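Long-range contact in glutathione S-transferase (Burkholderia glumae, PDB 4ISD), which binds glutathione and, as a glutathione S-transferase homologue, probably conjugates it to electrophilic substrates or uses it in related thiol chemistry: residues A[166-178]-A[193-205]. Residues are numbered along the deposited sequence; the frame is centred on the assembly and turned at random.
Sequences WCIADTDFALMLN and RYVERQWARPSVQ
A174 points toward helix 193-199 and its CB meets CB of Q198; its backbone runs nearest that of V195. Beside it Y194 is a knob in the hole formed by D170, F173, A174 and L177. With CG anti to the backbone N (chi1 174°), its ring reaches across helix 168-177; L177 CD1 lies 3.8 Å from Y194 CD2, and F173 packs obliquely against the same ring. V195 CG2 rests on L177 CB, L175 CD2 packs on the W199 ring, and T171 CG2 meets V204 CG2 tip to tip; L175 and V204 also touch M22 of helix 19-31.

D170 OD1 sits at the edge of the Y194 ring, carboxylate and ring planes 66° apart: Y194 OH donates to D170 OD1 over 2.8 Å, on the anti lone pair. That oxygen also accepts from V162 N, and D170 OD2 takes the backbone N of C167 at 2.9 Å, so the buried carboxylate is pinned from both oxygens and ties down the first turn. At the far end W199 NE1 donates to OD1 of the poorly ordered N178. At the other edge the R201 guanidinium lies flat on W166, planes 15° apart, with CZ 3.8 Å from the five-membered ring's centroid; E30 holds it in a salt bridge. D170 bonding back to C167 N is the aspartate half of the GST N-capping box, cysteine replacing the usual Ser/Thr without a return bond.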
# COMPACT_ATOMS: atom_id res chain seq x y z
N TRP A 166 -18.65 2.50 -7.76
CA TRP A 166 -17.43 1.76 -8.03
C TRP A 166 -16.20 2.58 -7.66
O TRP A 166 -16.18 3.80 -7.86
CB TRP A 166 -17.36 1.36 -9.50
CG TRP A 166 -16.06 0.71 -9.88
CD1 TRP A 166 -15.78 -0.63 -9.85
CD2 TRP A 166 -14.88 1.35 -10.35
NE1 TRP A 166 -14.48 -0.85 -10.28
CE2 TRP A 166 -13.91 0.35 -10.59
CE3 TRP A 166 -14.54 2.69 -10.59
CZ2 TRP A 166 -12.65 0.64 -11.06
CZ3 TRP A 166 -13.27 2.97 -11.06
CH2 TRP A 166 -12.34 1.95 -11.28
N CYS A 167 -15.19 1.92 -7.10
CA CYS A 167 -13.85 2.50 -7.03
C CYS A 167 -12.86 1.39 -7.37
O CYS A 167 -13.25 0.21 -7.45
CB CYS A 167 -13.56 3.14 -5.67
SG CYS A 167 -13.52 2.05 -4.23
N ILE A 168 -11.59 1.76 -7.59
CA ILE A 168 -10.57 0.79 -7.98
C ILE A 168 -10.40 -0.32 -6.93
O ILE A 168 -9.96 -1.42 -7.27
CB ILE A 168 -9.19 1.45 -8.29
CG1 ILE A 168 -8.28 0.46 -9.02
CG2 ILE A 168 -8.51 1.99 -7.03
CD1 ILE A 168 -8.90 -0.07 -10.29
N ALA A 169 -10.75 -0.03 -5.68
CA ALA A 169 -10.68 -1.02 -4.61
C ALA A 169 -11.53 -2.24 -4.90
O ALA A 169 -11.17 -3.34 -4.49
CB ALA A 169 -11.09 -0.43 -3.28
N ASP A 170 -12.66 -2.03 -5.59
CA ASP A 170 -13.61 -3.09 -5.94
C ASP A 170 -13.04 -4.09 -6.94
O ASP A 170 -13.25 -5.30 -6.79
CB ASP A 170 -14.92 -2.53 -6.49
CG ASP A 170 -15.69 -1.73 -5.46
OD1 ASP A 170 -16.10 -2.35 -4.45
OD2 ASP A 170 -15.90 -0.50 -5.67
N THR A 171 -12.34 -3.60 -7.96
CA THR A 171 -11.65 -4.49 -8.89
C THR A 171 -10.65 -5.34 -8.11
O THR A 171 -10.57 -6.56 -8.29
CB THR A 171 -10.84 -3.71 -9.94
OG1 THR A 171 -11.66 -2.68 -10.51
CG2 THR A 171 -10.36 -4.65 -11.04
N ASP A 172 -9.90 -4.68 -7.23
CA ASP A 172 -8.88 -5.36 -6.44
C ASP A 172 -9.49 -6.42 -5.56
O ASP A 172 -8.97 -7.54 -5.46
CB ASP A 172 -8.13 -4.34 -5.59
CG ASP A 172 -7.17 -3.50 -6.39
OD1 ASP A 172 -6.94 -3.86 -7.58
OD2 ASP A 172 -6.66 -2.50 -5.84
N PHE A 173 -10.60 -6.05 -4.91
CA PHE A 173 -11.31 -6.96 -4.03
C PHE A 173 -11.84 -8.16 -4.81
O PHE A 173 -11.66 -9.32 -4.40
CB PHE A 173 -12.49 -6.24 -3.36
CG PHE A 173 -12.97 -6.91 -2.12
CD1 PHE A 173 -12.12 -7.72 -1.38
CD2 PHE A 173 -14.27 -6.73 -1.68
CE1 PHE A 173 -12.55 -8.34 -0.22
CE2 PHE A 173 -14.72 -7.35 -0.53
CZ PHE A 173 -13.85 -8.16 0.20
N ALA A 174 -12.46 -7.88 -5.96
CA ALA A 174 -13.08 -8.92 -6.77
C ALA A 174 -12.04 -9.92 -7.24
O ALA A 174 -12.27 -11.14 -7.15
CB ALA A 174 -13.81 -8.32 -7.94
N LEU A 175 -10.90 -9.42 -7.72
CA LEU A 175 -9.79 -10.31 -8.06
C LEU A 175 -9.39 -11.19 -6.89
O LEU A 175 -9.28 -12.41 -7.04
CB LEU A 175 -8.57 -9.53 -8.57
CG LEU A 175 -8.95 -8.67 -9.78
CD1 LEU A 175 -7.73 -8.03 -10.45
CD2 LEU A 175 -9.75 -9.51 -10.76
N MET A 176 -9.20 -10.58 -5.72
CA MET A 176 -8.76 -11.33 -4.53
C MET A 176 -9.80 -12.35 -4.11
O MET A 176 -9.44 -13.48 -3.77
CB MET A 176 -8.44 -10.39 -3.37
CG MET A 176 -7.92 -11.07 -2.09
SD MET A 176 -6.27 -11.83 -2.17
CE MET A 176 -5.40 -10.76 -3.30
N LEU A 177 -11.08 -11.98 -4.18
CA LEU A 177 -12.15 -12.90 -3.78
C LEU A 177 -12.18 -14.20 -4.58
O LEU A 177 -12.82 -15.16 -4.18
CB LEU A 177 -13.53 -12.23 -3.81
CG LEU A 177 -13.74 -11.15 -2.74
CD1 LEU A 177 -15.03 -10.38 -3.00
CD2 LEU A 177 -13.72 -11.74 -1.33
N ASN A 178 -11.47 -14.25 -5.71
CA ASN A 178 -11.43 -15.48 -6.50
C ASN A 178 -10.62 -16.59 -5.83
O ASN A 178 -10.59 -17.72 -6.32
CB ASN A 178 -10.95 -15.21 -7.93
CG ASN A 178 -12.07 -14.69 -8.84
OD1 ASN A 178 -12.17 -13.48 -9.11
ND2 ASN A 178 -12.92 -15.60 -9.30
N ARG A 193 -22.04 -12.79 -6.81
CA ARG A 193 -22.65 -11.79 -7.68
C ARG A 193 -21.75 -10.57 -7.83
O ARG A 193 -21.50 -10.10 -8.94
CB ARG A 193 -24.03 -11.39 -7.16
CG ARG A 193 -25.12 -12.45 -7.44
CD ARG A 193 -26.51 -11.94 -7.09
NE ARG A 193 -26.80 -12.04 -5.66
CZ ARG A 193 -27.27 -13.13 -5.06
NH1 ARG A 193 -27.49 -14.23 -5.78
NH2 ARG A 193 -27.53 -13.14 -3.76
N TYR A 194 -21.27 -10.07 -6.70
CA TYR A 194 -20.30 -8.99 -6.66
C TYR A 194 -19.11 -9.27 -7.59
O TYR A 194 -18.79 -8.45 -8.47
CB TYR A 194 -19.82 -8.81 -5.22
CG TYR A 194 -18.70 -7.82 -5.06
CD1 TYR A 194 -18.95 -6.47 -4.90
CD2 TYR A 194 -17.37 -8.24 -5.05
CE1 TYR A 194 -17.93 -5.56 -4.75
CE2 TYR A 194 -16.33 -7.35 -4.89
CZ TYR A 194 -16.62 -6.00 -4.74
OH TYR A 194 -15.59 -5.10 -4.59
N VAL A 195 -18.47 -10.42 -7.42
CA VAL A 195 -17.35 -10.78 -8.28
C VAL A 195 -17.76 -10.74 -9.76
O VAL A 195 -17.03 -10.23 -10.61
CB VAL A 195 -16.84 -12.17 -7.93
CG1 VAL A 195 -15.74 -12.59 -8.90
CG2 VAL A 195 -16.34 -12.21 -6.48
N GLU A 196 -18.95 -11.25 -10.05
CA GLU A 196 -19.43 -11.33 -11.43
C GLU A 196 -19.66 -9.93 -11.98
O GLU A 196 -19.20 -9.60 -13.08
CB GLU A 196 -20.72 -12.15 -11.49
CG GLU A 196 -21.16 -12.52 -12.91
CD GLU A 196 -22.48 -13.26 -12.97
OE1 GLU A 196 -22.94 -13.77 -11.92
OE2 GLU A 196 -23.07 -13.33 -14.06
N ARG A 197 -20.36 -9.12 -11.19
CA ARG A 197 -20.62 -7.70 -11.45
C ARG A 197 -19.32 -6.98 -11.83
O ARG A 197 -19.23 -6.33 -12.89
CB ARG A 197 -21.12 -7.12 -10.13
CG ARG A 197 -22.17 -6.06 -10.17
CD ARG A 197 -22.44 -5.60 -8.72
NE ARG A 197 -22.94 -6.69 -7.87
CZ ARG A 197 -22.99 -6.66 -6.54
NH1 ARG A 197 -22.54 -5.60 -5.88
NH2 ARG A 197 -23.48 -7.70 -5.87
N GLN A 198 -18.32 -7.10 -10.95
CA GLN A 198 -17.04 -6.43 -11.10
C GLN A 198 -16.21 -6.89 -12.30
O GLN A 198 -15.53 -6.08 -12.92
CB GLN A 198 -16.22 -6.54 -9.81
CG GLN A 198 -16.84 -5.84 -8.59
CD GLN A 198 -17.16 -4.38 -8.86
OE1 GLN A 198 -16.47 -3.71 -9.63
NE2 GLN A 198 -18.24 -3.87 -8.24
N TRP A 199 -16.24 -8.19 -12.61
CA TRP A 199 -15.59 -8.71 -13.83
C TRP A 199 -16.26 -8.27 -15.14
O TRP A 199 -15.67 -8.41 -16.21
CB TRP A 199 -15.51 -10.24 -13.80
CG TRP A 199 -14.29 -10.74 -13.12
CD1 TRP A 199 -14.16 -11.09 -11.80
CD2 TRP A 199 -13.00 -10.94 -13.72
NE1 TRP A 199 -12.87 -11.50 -11.55
CE2 TRP A 199 -12.14 -11.41 -12.71
CE3 TRP A 199 -12.49 -10.76 -15.01
CZ2 TRP A 199 -10.80 -11.72 -12.96
CZ3 TRP A 199 -11.18 -11.06 -15.25
CH2 TRP A 199 -10.34 -11.53 -14.23
N ALA A 200 -17.48 -7.75 -15.05
CA ALA A 200 -18.27 -7.38 -16.23
C ALA A 200 -18.11 -5.92 -16.67
O ALA A 200 -18.68 -5.51 -17.69
CB ALA A 200 -19.78 -7.71 -16.01
N ARG A 201 -17.35 -5.13 -15.92
CA ARG A 201 -17.10 -3.74 -16.31
C ARG A 201 -16.37 -3.71 -17.65
O ARG A 201 -15.49 -4.53 -17.89
CB ARG A 201 -16.31 -3.01 -15.21
CG ARG A 201 -17.09 -2.88 -13.90
CD ARG A 201 -16.44 -1.96 -12.90
NE ARG A 201 -16.30 -0.60 -13.43
CZ ARG A 201 -17.19 0.37 -13.24
NH1 ARG A 201 -18.30 0.15 -12.55
NH2 ARG A 201 -16.97 1.57 -13.76
N PRO A 202 -16.77 -2.80 -18.55
CA PRO A 202 -16.05 -2.71 -19.82
C PRO A 202 -14.54 -2.53 -19.64
O PRO A 202 -13.79 -3.04 -20.47
CB PRO A 202 -16.67 -1.48 -20.48
CG PRO A 202 -18.04 -1.43 -19.94
CD PRO A 202 -18.02 -2.01 -18.56
N SER A 203 -14.09 -1.86 -18.57
CA SER A 203 -12.63 -1.66 -18.36
C SER A 203 -11.88 -2.97 -18.11
O SER A 203 -10.85 -3.23 -18.74
CB SER A 203 -12.32 -0.64 -17.25
OG SER A 203 -12.78 -1.10 -15.99
N VAL A 204 -12.39 -3.78 -17.18
CA VAL A 204 -11.83 -5.12 -16.96
C VAL A 204 -11.92 -5.96 -18.24
O VAL A 204 -10.94 -6.62 -18.62
CB VAL A 204 -12.54 -5.88 -15.82
CG1 VAL A 204 -12.10 -7.35 -15.83
CG2 VAL A 204 -12.27 -5.23 -14.45
N GLN A 205 -13.07 -5.94 -18.91
CA GLN A 205 -13.26 -6.72 -20.14
C GLN A 205 -12.25 -6.34 -21.20
O GLN A 205 -11.80 -7.19 -21.97
CB GLN A 205 -14.68 -6.57 -20.69
CG GLN A 205 -15.74 -7.39 -19.95
CD GLN A 205 -15.38 -8.87 -19.85
OE1 GLN A 205 -15.31 -9.57 -20.87
NE2 GLN A 205 -15.14 -9.34 -18.62